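Local coordinates for ABC transporter, periplasmic substrate-binding protein (Thermotoga maritima, PDB 2HPG) that probably binds a small solute in the periplasm, as a substrate-binding protein of the TRAP (tripartite ATP-independent) transporter family, and delivers it to the membrane permease, at residues E60-G65 and F128-L133; D73-G78 and P164-W169; Y136-Y141 and L226-E231. One frame throughout, in Å; residues are numbered along the deposited sequence. Where two conformers were deposited one is given.

Contact 1: residues E60-G65 and F128-L133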
loop_
_atom_site.group_PDB
_atom_site.type_symbol
_atom_site.label_atom_id
_atom_site.label_comp_id
_atom_site.label_asym_id
_atom_site.label_seq_id
_atom_site.Cartn_x
_atom_site.Cartn_y
_atom_site.Cartn_z
ATOM N N GLU A 60 3.043 -13.523 13.134
ATOM C CA GLU A 60 3.471 -14.480 14.150
ATOM C C GLU A 60 4.891 -15.007 13.861
ATOM O O GLU A 60 5.650 -15.274 14.783
ATOM C CB GLU A 60 2.446 -15.620 14.293
ATOM C CG GLU A 60 2.536 -16.435 15.610
ATOM C CD GLU A 60 2.298 -15.608 16.899
ATOM O OE1 GLU A 60 3.278 -15.035 17.443
ATOM O OE2 GLU A 60 1.140 -15.559 17.388
ATOM N N GLN A 61 5.249 -15.109 12.582
ATOM C CA GLN A 61 6.603 -15.482 12.171
ATOM C C GLN A 61 7.617 -14.401 12.533
ATOM O O GLN A 61 8.678 -14.693 13.081
ATOM C CB GLN A 61 6.644 -15.727 10.664
ATOM C CG GLN A 61 5.780 -16.883 10.229
ATOM C CD GLN A 61 5.654 -17.021 8.733
ATOM O OE1 GLN A 61 4.549 -16.971 8.195
ATOM N NE2 GLN A 61 6.777 -17.215 8.049
ATOM N N ILE A 62 7.272 -13.153 12.213
ATOM C CA ILE A 62 8.054 -11.967 12.614
ATOM C C ILE A 62 8.274 -11.926 14.143
ATOM O O ILE A 62 9.382 -11.683 14.603
ATOM C CB ILE A 62 7.349 -10.642 12.151
ATOM C CG1 ILE A 62 7.237 -10.575 10.614
ATOM C CG2 ILE A 62 8.058 -9.414 12.708
ATOM C CD1 ILE A 62 8.522 -10.316 9.902
ATOM N N ARG A 63 7.202 -12.156 14.904
ATOM C CA ARG A 63 7.269 -12.215 16.376
ATOM C C ARG A 63 8.167 -13.372 16.843
ATOM O O ARG A 63 8.942 -13.225 17.792
ATOM C CB ARG A 63 5.855 -12.360 16.979
ATOM C CG ARG A 63 5.563 -11.450 18.175
ATOM C CD ARG A 63 6.194 -11.940 19.469
ATOM N NE ARG A 63 6.179 -10.910 20.514
ATOM C CZ ARG A 63 7.159 -10.036 20.752
ATOM N NH1 ARG A 63 8.275 -10.031 20.026
ATOM N NH2 ARG A 63 7.022 -9.154 21.731
HETATM N N MSE A 64 8.059 -14.509 16.157
HETATM C CA MSE A 64 8.850 -15.707 16.457
HETATM C C MSE A 64 10.361 -15.544 16.183
HETATM O O MSE A 64 11.161 -16.382 16.611
HETATM C CB MSE A 64 8.296 -16.909 15.667
HETATM C CG MSE A 64 7.011 -17.515 16.245
HETATM SE SE MSE A 64 5.880 -18.500 14.951
HETATM C CE MSE A 64 4.529 -19.131 16.231
ATOM N N GLY A 65 10.750 -14.494 15.455
ATOM C CA GLY A 65 12.173 -14.202 15.213
ATOM C C GLY A 65 12.787 -14.881 13.992
ATOM O O GLY A 65 14.011 -14.816 13.788
ATOM N N PHE A 128 5.941 -5.722 19.825
ATOM C CA PHE A 128 5.531 -6.749 18.865
ATOM C C PHE A 128 6.663 -7.404 18.078
ATOM O O PHE A 128 6.409 -8.336 17.320
ATOM C CB PHE A 128 4.492 -6.172 17.889
ATOM C CG PHE A 128 3.290 -5.556 18.578
ATOM C CD1 PHE A 128 2.200 -6.346 18.952
ATOM C CD2 PHE A 128 3.257 -4.197 18.868
ATOM C CE1 PHE A 128 1.090 -5.786 19.599
ATOM C CE2 PHE A 128 2.155 -3.630 19.515
ATOM C CZ PHE A 128 1.070 -4.427 19.875
ATOM N N GLY A 129 7.900 -6.949 18.239
ATOM C CA GLY A 129 9.014 -7.541 17.499
ATOM C C GLY A 129 9.054 -7.243 16.007
ATOM O O GLY A 129 9.789 -7.905 15.258
ATOM N N ILE A 130 8.290 -6.236 15.569
ATOM C CA ILE A 130 8.219 -5.866 14.150
ATOM C C ILE A 130 9.154 -4.702 13.865
ATOM O O ILE A 130 9.014 -3.639 14.450
ATOM C CB ILE A 130 6.798 -5.435 13.747
ATOM C CG1 ILE A 130 5.807 -6.585 13.954
ATOM C CG2 ILE A 130 6.769 -4.947 12.276
ATOM C CD1 ILE A 130 4.348 -6.134 13.988
ATOM N N LYS A 131 10.102 -4.915 12.964
ATOM C CA LYS A 131 10.981 -3.864 12.491
ATOM C C LYS A 131 10.501 -3.400 11.104
ATOM O O LYS A 131 10.430 -4.201 10.161
ATOM C CB LYS A 131 12.418 -4.390 12.413
ATOM C CG LYS A 131 13.436 -3.499 11.722
ATOM C CD LYS A 131 13.635 -2.199 12.479
ATOM C CE LYS A 131 14.543 -1.266 11.729
ATOM N NZ LYS A 131 14.761 -0.007 12.489
ATOM N N VAL A 132 10.171 -2.115 10.991
ATOM C CA VAL A 132 9.890 -1.489 9.694
ATOM C C VAL A 132 11.208 -1.065 9.025
ATOM O O VAL A 132 11.932 -0.229 9.559
ATOM C CB VAL A 132 8.928 -0.274 9.879
ATOM C CG1 VAL A 132 8.642 0.437 8.557
ATOM C CG2 VAL A 132 7.631 -0.721 10.520
ATOM N N LEU A 133 11.545 -1.665 7.888
ATOM C CA LEU A 133 12.744 -1.277 7.160
ATOM C C LEU A 133 12.478 -0.070 6.261
ATOM O O LEU A 133 13.390 0.717 5.957
ATOM C CB LEU A 133 13.229 -2.421 6.273
ATOM C CG LEU A 133 13.822 -3.663 6.917
ATOM C CD1 LEU A 133 14.075 -4.663 5.813
ATOM C CD2 LEU A 133 15.119 -3.332 7.634
HETATM O O HOH W 1 11.449 -10.169 16.329
#
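With CG1 beside the backbone N (chi1 -62°), Ile-62 sends its CG2 methyl out of the helix toward Ile-130, whose own first torsion is nearly the same. The two side chains cross at about a right angle, with Ile-62 CG2 3.8 Å from Ile-130 CG1. The same methyl rests 3.4 Å from Gly-129 O, so it lies where the helical segment 60-65 meets the start of the strand. In the conformer described, one of two modelled, Arg-63 reaches the turn by another route. Its chi1 of -135° is far from a staggered value, and a bend at chi2 lays the chain along the backbone of Phe-128, with Arg-63 CG 3.3 Å from Phe-128 O. One face of the guanidinium lies over Phe-128 C, displaced toward the rim of the group. The CB of Phe-128 points away from the helix, and its ring meets Tyr-80 edge to face.

The polar link between the segments is a water, which donates to Ile-62 O at 3.1 Å and to Gly-129 O at 3.0 Å. Ile-62 O also accepts from Gly-65 N in the Schellman motif that ends the helix, and more weakly from Ser-234 OG. Gly-129, with positive phi, likewise follows a helix end, so two C-terminal turns face one another across the water.

The chemistry is therefore mixed and modest: a methyl contact in the interior, a solvent-mediated carbonyl pair, and an arginine laid against a peptide by its stem and one flat face. Without a carboxylate partner in this contact, the guanidinium is probably loosely fixed, consistent with its two conformers, whereas the water lets two carbonyls that cannot bond each other share a donor.

Contact 2: residues D73-G78 and P164-W169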
loop_
_atom_site.group_PDB
_atom_site.type_symbol
_atom_site.label_atom_id
_atom_site.label_comp_id
_atom_site.label_asym_id
_atom_site.label_seq_id
_atom_site.Cartn_x
_atom_site.Cartn_y
_atom_site.Cartn_z
ATOM N N ASP A 73 1.120 -3.569 4.910
ATOM C CA ASP A 73 0.666 -2.176 4.949
ATOM C C ASP A 73 0.203 -1.756 6.347
ATOM O O ASP A 73 0.175 -2.582 7.261
ATOM C CB ASP A 73 -0.423 -1.960 3.912
ATOM C CG ASP A 73 -1.639 -2.816 4.155
ATOM O OD1 ASP A 73 -1.976 -3.109 5.325
ATOM O OD2 ASP A 73 -2.277 -3.173 3.156
ATOM N N SER A 74 -0.129 -0.471 6.516
ATOM C CA SER A 74 -0.515 0.060 7.834
ATOM C C SER A 74 -1.924 -0.369 8.242
ATOM O O SER A 74 -2.302 -0.261 9.402
ATOM C CB SER A 74 -0.361 1.585 7.903
ATOM O OG SER A 74 -1.258 2.260 7.035
ATOM N N ALA A 75 -2.708 -0.878 7.300
ATOM C CA ALA A 75 -3.987 -1.456 7.635
ATOM C C ALA A 75 -3.762 -2.753 8.426
ATOM O O ALA A 75 -4.582 -3.129 9.261
ATOM C CB ALA A 75 -4.816 -1.709 6.376
ATOM N N ARG A 76 -2.651 -3.432 8.146
ATOM C CA ARG A 76 -2.236 -4.608 8.918
ATOM C C ARG A 76 -1.528 -4.185 10.212
ATOM O O ARG A 76 -1.945 -4.552 11.308
ATOM C CB ARG A 76 -1.331 -5.501 8.050
ATOM C CG ARG A 76 -0.550 -6.598 8.784
ATOM C CD ARG A 76 -1.342 -7.868 8.930
ATOM N NE ARG A 76 -1.405 -8.595 7.657
ATOM C CZ ARG A 76 -1.734 -9.881 7.533
ATOM N NH1 ARG A 76 -2.015 -10.615 8.608
ATOM N NH2 ARG A 76 -1.764 -10.447 6.323
ATOM N N LEU A 77 -0.475 -3.390 10.093
ATOM C CA LEU A 77 0.280 -2.969 11.275
ATOM C C LEU A 77 -0.585 -2.203 12.274
ATOM O O LEU A 77 -0.323 -2.220 13.470
ATOM C CB LEU A 77 1.468 -2.111 10.872
ATOM C CG LEU A 77 2.454 -2.821 9.951
ATOM C CD1 LEU A 77 3.635 -1.915 9.644
ATOM C CD2 LEU A 77 2.903 -4.130 10.585
ATOM N N GLY A 78 -1.607 -1.521 11.769
ATOM C CA GLY A 78 -2.548 -0.794 12.599
ATOM C C GLY A 78 -3.400 -1.698 13.470
ATOM O O GLY A 78 -4.120 -1.204 14.342
ATOM N N PRO A 164 -10.114 -4.407 -0.040
ATOM C CA PRO A 164 -9.431 -5.366 0.842
ATOM C C PRO A 164 -10.099 -5.499 2.211
ATOM O O PRO A 164 -10.923 -4.668 2.574
ATOM C CB PRO A 164 -8.036 -4.790 0.945
ATOM C CG PRO A 164 -7.855 -4.073 -0.323
ATOM C CD PRO A 164 -9.157 -3.447 -0.615
ATOM N N GLY A 165 -9.795 -6.572 2.933
ATOM C CA GLY A 165 -10.637 -6.980 4.055
ATOM C C GLY A 165 -10.469 -6.206 5.349
ATOM O O GLY A 165 -11.366 -6.232 6.190
ATOM N N ALA A 166 -9.344 -5.529 5.534
ATOM C CA ALA A 166 -9.052 -4.873 6.818
ATOM C C ALA A 166 -9.946 -3.651 7.045
ATOM O O ALA A 166 -10.419 -3.027 6.082
ATOM C CB ALA A 166 -7.552 -4.478 6.899
ATOM N N PRO A 167 -10.202 -3.308 8.325
ATOM C CA PRO A 167 -11.025 -2.155 8.666
ATOM C C PRO A 167 -10.667 -0.817 8.013
ATOM O O PRO A 167 -11.574 -0.095 7.663
ATOM C CB PRO A 167 -10.867 -2.055 10.199
ATOM C CG PRO A 167 -10.585 -3.416 10.625
ATOM C CD PRO A 167 -9.769 -4.032 9.539
ATOM N N ALA A 168 -9.389 -0.463 7.871
ATOM C CA ALA A 168 -9.042 0.814 7.236
ATOM C C ALA A 168 -9.687 0.951 5.849
ATOM O O ALA A 168 -10.219 2.001 5.503
ATOM C CB ALA A 168 -7.536 0.991 7.149
ATOM N N TRP A 169 -9.659 -0.123 5.073
ATOM C CA TRP A 169 -10.301 -0.145 3.753
ATOM C C TRP A 169 -11.825 -0.157 3.812
ATOM O O TRP A 169 -12.491 0.640 3.144
ATOM C CB TRP A 169 -9.894 -1.394 2.994
ATOM C CG TRP A 169 -8.436 -1.670 2.863
ATOM C CD1 TRP A 169 -7.706 -2.514 3.641
ATOM C CD2 TRP A 169 -7.545 -1.223 1.812
ATOM N NE1 TRP A 169 -6.413 -2.596 3.168
ATOM C CE2 TRP A 169 -6.290 -1.808 2.056
ATOM C CE3 TRP A 169 -7.694 -0.376 0.707
ATOM C CZ2 TRP A 169 -5.175 -1.587 1.225
ATOM C CZ3 TRP A 169 -6.601 -0.162 -0.124
ATOM C CH2 TRP A 169 -5.348 -0.755 0.151
HETATM O O HOH W 2 -7.076 -1.538 9.371
#
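Apolar contact centres on the methyl of Ala-75, in the first turn of the short helix 74-77, which points at the start of helix 167-176. Ala-75 CB lies 3.9 Å from Ala-166 CB and also 3.9 Å from Ala-168 CB, so three small side chains let the backbones come close, the CA atoms of Ala-75 and Ala-168 being 5.6 Å apart. The indole of Trp-169 adds a further wall: its NE1 stands 3.7 Å from Ala-75 CB, the methyl approaching obliquely.

Contacts at the face and edge of the indole come next. Pro-164 CG sits over the centre of one face, 3.5 Å above the plane, while Ala-166 O lies at the edge. Also at the edge, close to the ring plane, is Asp-73 OD2, 3.8 Å from Trp-169 CZ2, with the carboxylate plane turned 58° from the indole. A chi1 of -53°, with CG beside the backbone N, turns the indole back against Pro-164 and Ala-166, just before the helix.

Polar interactions involve both helix starts. Asp-73 is the N-cap of its helix: with CG placed between the backbone N and the carbonyl carbon (chi1 61°), OD1 accepts from Arg-76 N at 2.9 Å, which leaves OD2 directed at the indole. Ala-166 is the N-cap residue of the other helix, and a water completes the link, donating to Ala-75 O and accepting from Ala-168 N in the first turn.

The contact thus joins two helix N-termini beside the central sheet. Strand 68-73 runs straight into helix 74-77, Trp-169 leans on Leu-227 of strand 218-234 and on Arg-142 of strand 130-146, with Phe-225 edge to face against its ring, and Asn-88 of a loop touches both segments.

Contact 3: residues Y136-Y141 and L226-E231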
loop_
_atom_site.group_PDB
_atom_site.type_symbol
_atom_site.label_atom_id
_atom_site.label_comp_id
_atom_site.label_asym_id
_atom_site.label_seq_id
_atom_site.Cartn_x
_atom_site.Cartn_y
_atom_site.Cartn_z
ATOM N N TYR A 136 8.614 3.681 1.974
ATOM C CA TYR A 136 8.690 4.447 0.736
ATOM C C TYR A 136 8.354 3.598 -0.480
ATOM O O TYR A 136 8.973 3.738 -1.552
ATOM C CB TYR A 136 10.099 4.998 0.543
ATOM C CG TYR A 136 10.591 5.947 1.622
ATOM C CD1 TYR A 136 9.736 6.539 2.534
ATOM C CD2 TYR A 136 11.939 6.290 1.684
ATOM C CE1 TYR A 136 10.220 7.400 3.501
ATOM C CE2 TYR A 136 12.416 7.154 2.643
ATOM C CZ TYR A 136 11.569 7.699 3.543
ATOM O OH TYR A 136 12.095 8.555 4.494
ATOM N N TRP A 137 7.362 2.726 -0.319
ATOM C CA TRP A 137 6.971 1.775 -1.353
ATOM C C TRP A 137 5.522 2.064 -1.628
ATOM O O TRP A 137 4.671 1.829 -0.784
ATOM C CB TRP A 137 7.184 0.335 -0.869
ATOM C CG TRP A 137 8.636 -0.025 -0.865
ATOM C CD1 TRP A 137 9.586 0.405 0.015
ATOM C CD2 TRP A 137 9.312 -0.860 -1.810
ATOM N NE1 TRP A 137 10.815 -0.097 -0.339
ATOM C CE2 TRP A 137 10.669 -0.887 -1.451
ATOM C CE3 TRP A 137 8.900 -1.582 -2.933
ATOM C CZ2 TRP A 137 11.623 -1.625 -2.175
ATOM C CZ3 TRP A 137 9.844 -2.310 -3.645
ATOM C CH2 TRP A 137 11.184 -2.328 -3.261
ATOM N N VAL A 138 5.256 2.625 -2.801
ATOM C CA VAL A 138 3.936 3.145 -3.119
ATOM C C VAL A 138 3.416 2.487 -4.400
ATOM O O VAL A 138 4.117 2.420 -5.405
ATOM C CB VAL A 138 4.014 4.701 -3.204
ATOM C CG1 VAL A 138 2.865 5.290 -3.946
ATOM C CG2 VAL A 138 4.096 5.283 -1.770
ATOM N N GLN A 139 2.193 1.953 -4.337
ATOM C CA GLN A 139 1.601 1.304 -5.504
ATOM C C GLN A 139 0.796 2.274 -6.354
ATOM O O GLN A 139 0.422 1.952 -7.480
ATOM C CB GLN A 139 0.730 0.138 -5.068
ATOM C CG GLN A 139 1.513 -1.121 -4.787
ATOM C CD GLN A 139 0.621 -2.258 -4.432
ATOM O OE1 GLN A 139 -0.257 -2.615 -5.210
ATOM N NE2 GLN A 139 0.811 -2.823 -3.242
ATOM N N GLY A 140 0.525 3.470 -5.831
ATOM C CA GLY A 140 -0.181 4.483 -6.587
ATOM C C GLY A 140 -1.587 4.714 -6.093
ATOM O O GLY A 140 -2.024 4.070 -5.140
ATOM N N TYR A 141 -2.281 5.636 -6.757
ATOM C CA TYR A 141 -3.650 6.000 -6.413
ATOM C C TYR A 141 -4.649 5.006 -6.942
ATOM O O TYR A 141 -4.560 4.559 -8.086
ATOM C CB TYR A 141 -4.022 7.365 -6.985
ATOM C CG TYR A 141 -3.247 8.453 -6.349
ATOM C CD1 TYR A 141 -3.686 9.046 -5.171
ATOM C CD2 TYR A 141 -2.017 8.819 -6.849
ATOM C CE1 TYR A 141 -2.953 10.021 -4.568
ATOM C CE2 TYR A 141 -1.285 9.797 -6.250
ATOM C CZ TYR A 141 -1.760 10.393 -5.111
ATOM O OH TYR A 141 -1.008 11.360 -4.506
ATOM N N LEU A 226 -3.946 6.381 -1.623
ATOM C CA LEU A 226 -2.583 6.147 -2.089
ATOM C C LEU A 226 -2.037 4.981 -1.275
ATOM O O LEU A 226 -1.849 5.111 -0.061
ATOM C CB LEU A 226 -1.697 7.375 -1.893
ATOM C CG LEU A 226 -0.275 7.176 -2.392
ATOM C CD1 LEU A 226 -0.253 7.012 -3.905
ATOM C CD2 LEU A 226 0.622 8.304 -1.918
ATOM N N LEU A 227 -1.799 3.848 -1.924
ATOM C CA LEU A 227 -1.357 2.634 -1.229
ATOM C C LEU A 227 0.121 2.692 -0.857
ATOM O O LEU A 227 1.020 2.629 -1.719
ATOM C CB LEU A 227 -1.693 1.378 -2.051
ATOM C CG LEU A 227 -1.282 0.011 -1.491
ATOM C CD1 LEU A 227 -1.457 -0.094 0.011
ATOM C CD2 LEU A 227 -2.103 -1.074 -2.223
ATOM N N ILE A 228 0.350 2.860 0.440
ATOM C CA ILE A 228 1.681 2.919 0.996
ATOM C C ILE A 228 1.965 1.564 1.616
ATOM O O ILE A 228 1.283 1.150 2.555
ATOM C CB ILE A 228 1.773 3.990 2.098
ATOM C CG1 ILE A 228 1.388 5.373 1.551
ATOM C CG2 ILE A 228 3.188 4.029 2.681
ATOM C CD1 ILE A 228 1.040 6.371 2.690
ATOM N N ASN A 229 2.964 0.875 1.100
ATOM C CA ASN A 229 3.343 -0.407 1.675
ATOM C C ASN A 229 4.421 -0.231 2.723
ATOM O O ASN A 229 5.283 0.663 2.618
ATOM C CB ASN A 229 3.795 -1.380 0.596
ATOM C CG ASN A 229 2.641 -1.890 -0.252
ATOM O OD1 ASN A 229 2.529 -1.563 -1.432
ATOM N ND2 ASN A 229 1.762 -2.678 0.362
ATOM N N PHE A 230 4.359 -1.090 3.741
ATOM C CA PHE A 230 5.360 -1.142 4.798
ATOM C C PHE A 230 6.153 -2.423 4.667
ATOM O O PHE A 230 5.588 -3.484 4.487
ATOM C CB PHE A 230 4.679 -1.094 6.156
ATOM C CG PHE A 230 4.304 0.275 6.578
ATOM C CD1 PHE A 230 4.906 0.855 7.677
ATOM C CD2 PHE A 230 3.376 1.013 5.854
ATOM C CE1 PHE A 230 4.568 2.129 8.059
ATOM C CE2 PHE A 230 3.047 2.291 6.234
ATOM C CZ PHE A 230 3.644 2.840 7.348
ATOM N N GLU A 231 7.473 -2.310 4.744
ATOM C CA GLU A 231 8.362 -3.436 4.508
ATOM C C GLU A 231 8.947 -3.824 5.854
ATOM O O GLU A 231 9.677 -3.044 6.460
ATOM C CB GLU A 231 9.447 -3.040 3.503
ATOM C CG GLU A 231 8.910 -2.381 2.232
ATOM C CD GLU A 231 7.898 -3.243 1.497
ATOM O OE1 GLU A 231 8.119 -4.460 1.487
ATOM O OE2 GLU A 231 6.892 -2.703 0.939
HETATM O O HOH W 3 -0.035 -4.825 -1.108
#
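Gln-139 NE2 donates to Asn-229 OD1 at 2.8 Å, on a lone pair and with the two amide planes nearly coplanar, 14° apart. This bond bridges antiparallel neighbours in the central sheet at a beta bulge, where Gln-139 and Gly-140 together face Leu-227: Gln-139 N donates to Leu-227 O at 2.9 Å, and Leu-227 N returns a bond to Gly-140 O. Next along the strands, Asn-229 N meets Trp-137 O at 2.7 Å. The amide of Asn-229 is held on several sides, since OD1 also bonds Tyr-23 OH and ND2 donates to Thr-72 O, while a water accepts from both Gln-139 NE2 and Asn-229 ND2. A leucine at Gln-139 would probably leave this water and Asn-229 OD1 without one of their donors and the side chain of Asn-229 less firmly fixed.

Beyond these bonds, Gln-139 runs beside Leu-227, pointing the same way, with NE2 3.5 Å from Leu-227 CD2. Glu-231, bent at chi2, sets CG over the five-membered ring of Trp-137 in a CH-pi contact, 3.9 Å from its centroid; Trp-137 NE1 bonds Met-253 O. On the face shared by Val-138 and Tyr-141, Leu-226 CD1 touches Val-138 CG1 at 3.6 Å and sits over the centre of the phenol ring in a CH-pi contact, 3.8 Å from the centroid of the Tyr-141 ring and 9° off its normal.

In the fold
Contacts 1 and 3 both use strand 130-146, and a probable backbone hydrogen bond from Leu-133 N to Glu-231 O continues its antiparallel pairing with strand 218-234 from one toward the other; their centres are about 20 Å apart. The centre of contact 2 lies about 13 Å from that of contact 3 and about 17 Å from that of contact 1, and Leu-77 packs on Phe-230 as well as on Ile-130 and Val-132. Along the chain contact 1 closes before contact 3 opens, whereas contact 2 crosses both. The paired long strands probably form part of the connection between the two lobes of this periplasmic-binding-protein fold, with contact 3 near the chain's centre and contact 1 toward one end.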